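Endonuclease/exonuclease/phosphatase (Leptotrichia buccalis C-1013-b, PDB 3TEB) probably acts as a magnesium-dependent endonuclease or exonuclease of the DNase I-like endonuclease/exonuclease/phosphatase family. Local coordinates at residues H12-E17 with E59-V64; M40-Q45 with I86-Y91; L79-S84 with G94-T99. All blocks are in the same frame, centred on the assembly; numbering follows the deposited sequence.

Interaction 1 (H12-E17 with E59-V64)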
loop_
_atom_site.group_PDB
_atom_site.type_symbol
_atom_site.label_atom_id
_atom_site.label_comp_id
_atom_site.label_asym_id
_atom_site.label_seq_id
_atom_site.Cartn_x
_atom_site.Cartn_y
_atom_site.Cartn_z
ATOM N N HIS A 12 -3.019 -9.815 0.230
ATOM C CA HIS A 12 -3.634 -10.951 -0.434
ATOM C C HIS A 12 -4.867 -11.398 0.366
ATOM O O HIS A 12 -5.025 -12.576 0.678
ATOM C CB HIS A 12 -2.597 -12.072 -0.576
ATOM C CG HIS A 12 -2.889 -13.049 -1.677
ATOM N ND1 HIS A 12 -2.651 -14.402 -1.550
ATOM C CD2 HIS A 12 -3.384 -12.871 -2.927
ATOM C CE1 HIS A 12 -2.990 -15.016 -2.672
ATOM N NE2 HIS A 12 -3.441 -14.110 -3.523
ATOM N N ALA A 13 -5.729 -10.444 0.703
ATOM C CA ALA A 13 -6.831 -10.665 1.645
ATOM C C ALA A 13 -7.780 -11.837 1.340
ATOM O O ALA A 13 -8.408 -11.865 0.276
ATOM C CB ALA A 13 -7.631 -9.391 1.780
ATOM N N TRP A 14 -7.904 -12.763 2.299
ATOM C CA TRP A 14 -8.838 -13.910 2.247
ATOM C C TRP A 14 -8.517 -14.905 1.139
ATOM O O TRP A 14 -9.405 -15.633 0.653
ATOM C CB TRP A 14 -10.307 -13.486 2.120
ATOM C CG TRP A 14 -10.796 -12.528 3.135
ATOM C CD1 TRP A 14 -11.326 -11.312 2.887
ATOM C CD2 TRP A 14 -10.819 -12.691 4.566
ATOM N NE1 TRP A 14 -11.677 -10.697 4.059
ATOM C CE2 TRP A 14 -11.376 -11.521 5.108
ATOM C CE3 TRP A 14 -10.416 -13.708 5.440
ATOM C CZ2 TRP A 14 -11.547 -11.334 6.480
ATOM C CZ3 TRP A 14 -10.592 -13.519 6.809
ATOM C CH2 TRP A 14 -11.155 -12.344 7.311
ATOM N N LEU A 15 -7.251 -14.928 0.744
ATOM C CA LEU A 15 -6.766 -15.813 -0.297
ATOM C C LEU A 15 -5.509 -16.488 0.222
ATOM O O LEU A 15 -4.741 -17.101 -0.546
ATOM C CB LEU A 15 -6.453 -15.029 -1.564
ATOM C CG LEU A 15 -7.549 -14.180 -2.197
ATOM C CD1 LEU A 15 -6.941 -13.402 -3.347
ATOM C CD2 LEU A 15 -8.714 -15.027 -2.681
ATOM N N GLU A 16 -5.309 -16.360 1.534
ATOM C CA GLU A 16 -4.173 -16.958 2.199
ATOM C C GLU A 16 -4.604 -18.147 3.042
ATOM O O GLU A 16 -5.672 -18.131 3.669
ATOM C CB GLU A 16 -3.450 -15.921 3.058
ATOM C CG GLU A 16 -2.589 -14.964 2.246
ATOM C CD GLU A 16 -1.391 -15.652 1.570
ATOM O OE1 GLU A 16 -0.517 -16.209 2.290
ATOM O OE2 GLU A 16 -1.318 -15.632 0.315
ATOM N N GLU A 17 -3.778 -19.185 3.047
ATOM C CA GLU A 17 -3.981 -20.273 3.979
ATOM C C GLU A 17 -3.613 -19.757 5.346
ATOM O O GLU A 17 -2.797 -18.862 5.461
ATOM C CB GLU A 17 -3.129 -21.487 3.613
ATOM C CG GLU A 17 -3.791 -22.393 2.584
ATOM C CD GLU A 17 -2.911 -23.562 2.147
ATOM O OE1 GLU A 17 -3.444 -24.509 1.503
ATOM O OE2 GLU A 17 -1.692 -23.542 2.454
ATOM N N GLU A 59 -16.911 -8.301 7.279
ATOM C CA GLU A 59 -15.724 -9.149 7.087
ATOM C C GLU A 59 -14.739 -8.598 6.036
ATOM O O GLU A 59 -13.849 -9.310 5.596
ATOM C CB GLU A 59 -16.099 -10.621 6.788
ATOM C CG GLU A 59 -16.732 -11.433 7.934
ATOM C CD GLU A 59 -16.994 -12.914 7.522
ATOM O OE1 GLU A 59 -17.016 -13.803 8.427
ATOM O OE2 GLU A 59 -17.163 -13.192 6.288
ATOM N N ASN A 60 -14.899 -7.335 5.642
ATOM C CA ASN A 60 -13.845 -6.633 4.911
ATOM C C ASN A 60 -12.511 -6.817 5.649
ATOM O O ASN A 60 -12.411 -6.572 6.849
ATOM C CB ASN A 60 -14.206 -5.151 4.734
ATOM C CG ASN A 60 -13.093 -4.340 4.071
ATOM O OD1 ASN A 60 -11.977 -4.240 4.593
ATOM N ND2 ASN A 60 -13.402 -3.745 2.923
ATOM N N TYR A 61 -11.496 -7.273 4.930
ATOM C CA TYR A 61 -10.244 -7.673 5.567
ATOM C C TYR A 61 -9.679 -6.582 6.457
ATOM O O TYR A 61 -9.267 -6.838 7.586
ATOM C CB TYR A 61 -9.230 -8.061 4.504
ATOM C CG TYR A 61 -7.882 -8.514 5.032
ATOM C CD1 TYR A 61 -7.547 -9.867 5.082
ATOM C CD2 TYR A 61 -6.927 -7.586 5.453
ATOM C CE1 TYR A 61 -6.302 -10.279 5.542
ATOM C CE2 TYR A 61 -5.681 -7.992 5.916
ATOM C CZ TYR A 61 -5.380 -9.333 5.957
ATOM O OH TYR A 61 -4.151 -9.716 6.416
ATOM N N ALA A 62 -9.679 -5.359 5.930
ATOM C CA ALA A 62 -9.142 -4.188 6.622
ATOM C C ALA A 62 -9.923 -3.894 7.903
ATOM O O ALA A 62 -9.341 -3.673 8.962
ATOM C CB ALA A 62 -9.147 -3.000 5.697
ATOM N N TRP A 63 -11.245 -3.921 7.805
ATOM C CA TRP A 63 -12.086 -3.726 8.964
ATOM C C TRP A 63 -11.803 -4.782 10.032
ATOM O O TRP A 63 -11.680 -4.458 11.211
ATOM C CB TRP A 63 -13.541 -3.746 8.545
ATOM C CG TRP A 63 -14.481 -3.564 9.660
ATOM C CD1 TRP A 63 -15.288 -4.515 10.203
ATOM C CD2 TRP A 63 -14.731 -2.356 10.389
ATOM N NE1 TRP A 63 -16.034 -3.981 11.226
ATOM C CE2 TRP A 63 -15.716 -2.655 11.363
ATOM C CE3 TRP A 63 -14.220 -1.045 10.316
ATOM C CZ2 TRP A 63 -16.204 -1.695 12.266
ATOM C CZ3 TRP A 63 -14.704 -0.082 11.216
ATOM C CH2 TRP A 63 -15.693 -0.419 12.179
ATOM N N VAL A 64 -11.677 -6.041 9.622
ATOM C CA VAL A 64 -11.340 -7.113 10.564
ATOM C C VAL A 64 -9.982 -6.831 11.218
ATOM O O VAL A 64 -9.835 -6.920 12.439
ATOM C CB VAL A 64 -11.341 -8.516 9.888
ATOM C CG1 VAL A 64 -10.862 -9.585 10.864
ATOM C CG2 VAL A 64 -12.733 -8.843 9.349
#
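Trp14 lays its indole against the start of helix 61-69, and across this contact it meets Tyr61, Glu59 and Val64; Met20 of helix 19-33 also touches it. The residue occupies the third position of a type II beta turn from His12 to Leu15. Its CB does not point straight at the helix; with CG anti to the carbonyl carbon (chi1 -54°), the ring swings across to meet it. CD1 then passes 4.2 Å from Tyr61 CB. Next along the ring, NE1 gives its N-H to the backbone oxygen of Glu59 (NE1 to O, 3.0 Å), a bent and weak bond at 123°. This oxygen lies near the indole plane, at the edge. CE2 and CZ2 both lie close to it as well, CZ2 at 3.2 Å, and CZ2 also makes apolar contact with Val64 CG2, 4.0 Å away at the ring edge.

One indole face receives the edge of Tyr61, with CD1 above it. The pair is T-shaped: the Tyr61 ring and the five-membered ring of Trp14 have centroids 5.6 Å apart and planes at 73°. Tyr61 in turn packs against Ala13, whose CB is 3.3 Å from Tyr61 CD1; a residue this small lets ring and turn come together. Tyr61 also reaches Gln19, Ile23 and Leu26 of helix 19-33, so its large flat ring joins its own helix, the turn and helix 19-33.

Asn60 N-caps the helix, its OD1 accepting weak bonds from Ala62 N and Trp63 N while ND2 bonds Gln45 OE1. The arrangement is that of a loop following strand 4-10 packed on a capped helix start, beside the magnesium site of a DNase I-like fold.

Interaction 2 (M40-Q45 with I86-Y91). With MG (magnesium ion), chain C.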
loop_
_atom_site.group_PDB
_atom_site.type_symbol
_atom_site.label_atom_id
_atom_site.label_comp_id
_atom_site.label_asym_id
_atom_site.label_seq_id
_atom_site.Cartn_x
_atom_site.Cartn_y
_atom_site.Cartn_z
HETATM N N MSE A 40 -2.303 -0.554 2.348
HETATM C CA MSE A 40 -2.622 -1.945 2.034
HETATM C C MSE A 40 -3.240 -2.095 0.656
HETATM O O MSE A 40 -4.078 -1.267 0.244
HETATM C CB MSE A 40 -3.572 -2.504 3.072
HETATM C CG MSE A 40 -2.904 -2.792 4.380
HETATM SE SE MSE A 40 -4.202 -3.451 5.660
HETATM C CE MSE A 40 -5.243 -1.811 5.850
ATOM N N GLN A 41 -2.818 -3.145 -0.047
ATOM C CA GLN A 41 -3.375 -3.492 -1.346
ATOM C C GLN A 41 -3.963 -4.899 -1.316
ATOM O O GLN A 41 -3.696 -5.689 -0.396
ATOM C CB GLN A 41 -2.319 -3.385 -2.442
ATOM C CG GLN A 41 -1.575 -2.062 -2.482
ATOM C CD GLN A 41 -0.499 -1.966 -1.412
ATOM O OE1 GLN A 41 0.217 -2.941 -1.148
ATOM N NE2 GLN A 41 -0.382 -0.797 -0.782
ATOM N N GLU A 42 -4.741 -5.217 -2.348
ATOM C CA GLU A 42 -5.464 -6.493 -2.434
ATOM C C GLU A 42 -6.255 -6.695 -1.125
ATOM O O GLU A 42 -6.153 -7.719 -0.472
ATOM C CB GLU A 42 -4.540 -7.700 -2.795
ATOM C CG GLU A 42 -3.838 -7.643 -4.190
ATOM C CD GLU A 42 -3.331 -9.021 -4.719
ATOM O OE1 GLU A 42 -4.157 -9.930 -4.986
ATOM O OE2 GLU A 42 -2.103 -9.206 -4.911
ATOM N N VAL A 43 -7.016 -5.682 -0.736
ATOM C CA VAL A 43 -7.884 -5.764 0.432
ATOM C C VAL A 43 -9.258 -6.144 -0.080
ATOM O O VAL A 43 -9.835 -5.412 -0.880
ATOM C CB VAL A 43 -7.964 -4.414 1.178
ATOM C CG1 VAL A 43 -9.029 -4.455 2.240
ATOM C CG2 VAL A 43 -6.628 -4.075 1.802
ATOM N N ASN A 44 -9.781 -7.282 0.370
ATOM C CA ASN A 44 -11.011 -7.843 -0.209
ATOM C C ASN A 44 -12.181 -7.886 0.754
ATOM O O ASN A 44 -12.008 -7.961 1.975
ATOM C CB ASN A 44 -10.774 -9.261 -0.757
ATOM C CG ASN A 44 -9.661 -9.329 -1.800
ATOM O OD1 ASN A 44 -9.647 -8.565 -2.761
ATOM N ND2 ASN A 44 -8.730 -10.260 -1.617
ATOM N N GLN A 45 -13.375 -7.841 0.180
ATOM C CA GLN A 45 -14.609 -8.124 0.904
ATOM C C GLN A 45 -15.581 -8.883 -0.001
ATOM O O GLN A 45 -15.521 -8.785 -1.231
ATOM C CB GLN A 45 -15.250 -6.834 1.400
ATOM C CG GLN A 45 -15.844 -5.951 0.295
ATOM C CD GLN A 45 -16.369 -4.620 0.807
ATOM O OE1 GLN A 45 -16.161 -4.252 1.969
ATOM N NE2 GLN A 45 -17.059 -3.894 -0.060
ATOM N N ILE A 86 -14.300 -6.049 -9.424
ATOM C CA ILE A 86 -14.621 -7.433 -9.073
ATOM C C ILE A 86 -13.350 -8.290 -9.106
ATOM O O ILE A 86 -12.672 -8.360 -10.115
ATOM C CB ILE A 86 -15.702 -8.002 -10.023
ATOM C CG1 ILE A 86 -17.058 -7.359 -9.715
ATOM C CG2 ILE A 86 -15.801 -9.503 -9.894
ATOM C CD1 ILE A 86 -18.014 -7.353 -10.890
ATOM N N GLY A 87 -13.024 -8.939 -8.000
ATOM C CA GLY A 87 -11.729 -9.588 -7.899
ATOM C C GLY A 87 -11.682 -11.077 -8.170
ATOM O O GLY A 87 -12.198 -11.570 -9.174
ATOM N N PHE A 88 -11.013 -11.785 -7.270
ATOM C CA PHE A 88 -10.998 -13.229 -7.268
ATOM C C PHE A 88 -12.304 -13.713 -6.660
ATOM O O PHE A 88 -12.793 -13.121 -5.702
ATOM C CB PHE A 88 -9.803 -13.728 -6.447
ATOM C CG PHE A 88 -8.473 -13.482 -7.107
ATOM C CD1 PHE A 88 -7.975 -14.379 -8.057
ATOM C CD2 PHE A 88 -7.720 -12.351 -6.795
ATOM C CE1 PHE A 88 -6.737 -14.152 -8.683
ATOM C CE2 PHE A 88 -6.484 -12.113 -7.415
ATOM C CZ PHE A 88 -5.998 -13.013 -8.363
ATOM N N GLY A 89 -12.873 -14.769 -7.229
ATOM C CA GLY A 89 -14.096 -15.370 -6.706
ATOM C C GLY A 89 -15.255 -14.404 -6.739
ATOM O O GLY A 89 -15.607 -13.875 -7.790
ATOM N N LYS A 90 -15.840 -14.169 -5.576
ATOM C CA LYS A 90 -16.887 -13.178 -5.437
ATOM C C LYS A 90 -16.454 -12.072 -4.474
ATOM O O LYS A 90 -17.220 -11.665 -3.599
ATOM C CB LYS A 90 -18.186 -13.835 -4.958
ATOM C CG LYS A 90 -18.927 -14.650 -6.024
ATOM C CD LYS A 90 -20.299 -15.073 -5.523
ATOM C CE LYS A 90 -21.237 -15.473 -6.648
ATOM N NZ LYS A 90 -21.490 -16.953 -6.688
ATOM N N TYR A 91 -15.224 -11.588 -4.641
ATOM C CA TYR A 91 -14.721 -10.481 -3.833
ATOM C C TYR A 91 -14.716 -9.128 -4.563
ATOM O O TYR A 91 -14.581 -9.062 -5.789
ATOM C CB TYR A 91 -13.298 -10.763 -3.353
ATOM C CG TYR A 91 -13.168 -11.906 -2.399
ATOM C CD1 TYR A 91 -13.803 -11.886 -1.160
ATOM C CD2 TYR A 91 -12.385 -13.002 -2.715
ATOM C CE1 TYR A 91 -13.678 -12.953 -0.269
ATOM C CE2 TYR A 91 -12.252 -14.065 -1.842
ATOM C CZ TYR A 91 -12.899 -14.039 -0.618
ATOM O OH TYR A 91 -12.754 -15.104 0.251
HETATM MG MG MG C . -1.505 -10.822 -5.387
HETATM O O HOH W 1 -9.927 -10.361 -5.056
#
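Tyr91 meets Asn44 and Gln45 of strand 37-46 with its CB and one edge of its ring. CG stands anti to the carbonyl carbon (chi1 -66°), which carries the ring beside the backbone of Gln45. Gln45 O lies near the ring plane, at the edge, 3.5 Å from Tyr91 CD1. The same oxygen takes a CA-H...O contact from Tyr91 CA at 3.2 Å. Alongside, Asn44 CB packs on Tyr91 CB at 3.9 Å.

Asn44 CB points at the loop, while its amide turns to other partners, and the two ends of that amide have different duties. ND2 donates to Ala13 O, while OD1 accepts a weak bond from a water at 2.9 Å. Phe88 N donates to this water over 2.8 Å, so a single water couples strand and loop. An asparagine suits this place because it can donate and accept at once.

Glu42, at a G1 beta bulge where it and Val43 both face Gly94, points an extended side chain past Phe88. Carboxylate and phenyl planes are 27° apart, and OE1 lies 4.0 Å from Phe88 CE2, in loose contact. Gly89, with its positive phi, and the bond from Tyr91 N to Phe88 O shape the loop that carries Phe88.

The two segments share no direct hydrogen bond; apolar contact, a CA-H...O approach and a water hold them together. In this contact the loop meets the metal ligand only through the Phe88 ring and supplies no polar partner to its carboxylate: OE2 of Glu42 binds the magnesium ion at 1.8 Å and accepts from Asn10 ND2, while OE1 lies beside the phenyl group.

Interaction 3 (L79-S84 with G94-T99)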
loop_
_atom_site.group_PDB
_atom_site.type_symbol
_atom_site.label_atom_id
_atom_site.label_comp_id
_atom_site.label_asym_id
_atom_site.label_seq_id
_atom_site.Cartn_x
_atom_site.Cartn_y
_atom_site.Cartn_z
ATOM N N LEU A 79 -9.737 3.916 9.365
ATOM C CA LEU A 79 -9.713 3.132 8.142
ATOM C C LEU A 79 -10.320 3.893 6.970
ATOM O O LEU A 79 -11.416 4.448 7.085
ATOM C CB LEU A 79 -10.479 1.822 8.344
ATOM C CG LEU A 79 -10.894 1.066 7.072
ATOM C CD1 LEU A 79 -9.695 0.582 6.261
ATOM C CD2 LEU A 79 -11.789 -0.083 7.412
ATOM N N HIS A 80 -9.619 3.897 5.839
ATOM C CA HIS A 80 -10.170 4.447 4.606
ATOM C C HIS A 80 -9.940 3.448 3.501
ATOM O O HIS A 80 -8.800 3.042 3.258
ATOM C CB HIS A 80 -9.527 5.788 4.282
ATOM C CG HIS A 80 -9.406 6.681 5.474
ATOM N ND1 HIS A 80 -10.391 7.578 5.835
ATOM C CD2 HIS A 80 -8.434 6.785 6.416
ATOM C CE1 HIS A 80 -10.016 8.216 6.932
ATOM N NE2 HIS A 80 -8.832 7.755 7.305
ATOM N N TRP A 81 -11.021 3.037 2.850
ATOM C CA TRP A 81 -10.955 1.950 1.899
ATOM C C TRP A 81 -11.683 2.327 0.646
ATOM O O TRP A 81 -12.610 3.132 0.670
ATOM C CB TRP A 81 -11.584 0.686 2.497
ATOM C CG TRP A 81 -11.652 -0.517 1.554
ATOM C CD1 TRP A 81 -10.664 -1.439 1.312
ATOM C CD2 TRP A 81 -12.764 -0.911 0.750
ATOM N NE1 TRP A 81 -11.097 -2.384 0.398
ATOM C CE2 TRP A 81 -12.377 -2.081 0.036
ATOM C CE3 TRP A 81 -14.041 -0.392 0.561
ATOM C CZ2 TRP A 81 -13.218 -2.730 -0.847
ATOM C CZ3 TRP A 81 -14.880 -1.035 -0.315
ATOM C CH2 TRP A 81 -14.467 -2.203 -1.011
ATOM N N SER A 82 -11.272 1.730 -0.460
ATOM C CA SER A 82 -11.957 1.962 -1.704
ATOM C C SER A 82 -11.928 0.746 -2.593
ATOM O O SER A 82 -10.880 0.131 -2.762
ATOM C CB SER A 82 -11.319 3.137 -2.430
ATOM O OG SER A 82 -12.153 3.546 -3.501
ATOM N N ASN A 83 -13.075 0.418 -3.177
ATOM C CA ASN A 83 -13.186 -0.732 -4.075
ATOM C C ASN A 83 -12.621 -0.387 -5.451
ATOM O O ASN A 83 -12.793 0.745 -5.902
ATOM C CB ASN A 83 -14.655 -1.189 -4.130
ATOM C CG ASN A 83 -15.013 -1.926 -5.409
ATOM O OD1 ASN A 83 -14.710 -3.104 -5.580
ATOM N ND2 ASN A 83 -15.700 -1.232 -6.304
ATOM N N SER A 84 -11.935 -1.337 -6.096
ATOM C CA SER A 84 -11.391 -1.130 -7.454
ATOM C C SER A 84 -12.213 -1.818 -8.515
ATOM O O SER A 84 -12.677 -1.170 -9.457
ATOM C CB SER A 84 -9.959 -1.642 -7.596
ATOM O OG SER A 84 -9.041 -0.829 -6.893
ATOM N N GLY A 94 -9.829 -3.972 -3.430
ATOM C CA GLY A 94 -9.591 -2.559 -3.243
ATOM C C GLY A 94 -8.286 -2.298 -2.541
ATOM O O GLY A 94 -7.470 -3.198 -2.382
ATOM N N VAL A 95 -8.081 -1.057 -2.128
ATOM C CA VAL A 95 -6.888 -0.696 -1.387
ATOM C C VAL A 95 -7.353 0.015 -0.155
ATOM O O VAL A 95 -8.497 0.463 -0.105
ATOM C CB VAL A 95 -5.951 0.226 -2.195
ATOM C CG1 VAL A 95 -5.245 -0.553 -3.295
ATOM C CG2 VAL A 95 -6.711 1.391 -2.787
ATOM N N ALA A 96 -6.490 0.109 0.849
ATOM C CA ALA A 96 -6.858 0.833 2.052
ATOM C C ALA A 96 -5.680 1.567 2.659
ATOM O O ALA A 96 -4.530 1.354 2.266
ATOM C CB ALA A 96 -7.491 -0.084 3.054
ATOM N N VAL A 97 -5.980 2.461 3.592
ATOM C CA VAL A 97 -4.968 3.116 4.398
ATOM C C VAL A 97 -5.485 3.098 5.821
ATOM O O VAL A 97 -6.642 3.424 6.064
ATOM C CB VAL A 97 -4.774 4.593 3.988
ATOM C CG1 VAL A 97 -3.772 5.261 4.904
ATOM C CG2 VAL A 97 -4.325 4.723 2.542
ATOM N N ILE A 98 -4.648 2.694 6.761
ATOM C CA ILE A 98 -4.974 2.851 8.177
ATOM C C ILE A 98 -4.090 3.954 8.748
ATOM O O ILE A 98 -2.935 4.105 8.328
ATOM C CB ILE A 98 -4.696 1.575 8.987
ATOM C CG1 ILE A 98 -5.403 0.348 8.384
ATOM C CG2 ILE A 98 -5.077 1.778 10.442
ATOM C CD1 ILE A 98 -6.912 0.312 8.552
ATOM N N THR A 99 -4.607 4.725 9.699
ATOM C CA THR A 99 -3.777 5.765 10.285
ATOM C C THR A 99 -4.060 6.057 11.740
ATOM O O THR A 99 -5.197 5.970 12.185
ATOM C CB THR A 99 -3.729 7.074 9.414
ATOM O OG1 THR A 99 -2.853 8.024 10.036
ATOM C CG2 THR A 99 -5.108 7.688 9.186
#
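His80 and Val97 pair through both of their backbone groups, His80 N giving to Val97 O at 3.0 Å and Val97 N returning a bond to His80 O at 2.9 Å. Two residues on, Ser82 N reaches Val95 O and Val95 N reaches Ser82 O, each at 3.1 Å. Trp81-Ala96 between them, and Leu79-Ile98 and Asn83-Gly94 at the two ends, are non-hydrogen-bonded pairs; the outward backbone groups of Gly94, Ala96 and Ile98 bond Val43, Met40 and Ile38 of strand 37-46. Some of the same carbonyl oxygens also take CA-H...O contacts, as between Gly94 CA and Ser82 O, 3.0 Å apart. Gly94 suits that spot, having no side chain to intrude between Ser82 O and the Trp81 indole.

Ala96 CB sits at the edge of that indole, 3.9 Å from Trp81 CD1, and Leu79 CD1 meets Ile98 CD1 at 3.6 Å. Ser84 OG bonds Arg124 N, and Thr99 OG1 pairs with Asp36 O and His101 N.

Leu79 and Ile98 face helix 61-69, whereas His80, Ser82 and Val95 face strand 124-132 of the second sheet: an antiparallel beta hairpin at the margin of the two-sheet sandwich of DNase I-like proteins.

Strand 37-46 connects all three contacts. Interactions 1 and 2 have centres about 8 Å apart and are joined by two probable hydrogen bonds, Asn44 ND2 to Ala13 O and Gln45 OE1 to Asn60 ND2 (3.0 Å). Interaction 3, with its centre about 12 Å from each of the others, is tied to interaction 2 by sheet bonds, Met40 O to Ala96 N (2.8 Å) and Val43 O to Gly94 N (2.9 Å). Ala62 and Leu79 bring interactions 1 and 3 into packing contact. Interaction 2 holds the magnesium ligand Glu42, whose side chain is about 5 Å from that of Asp256; the side chains of Ala13 and Val95 lie about 10 and 11 Å from the ion.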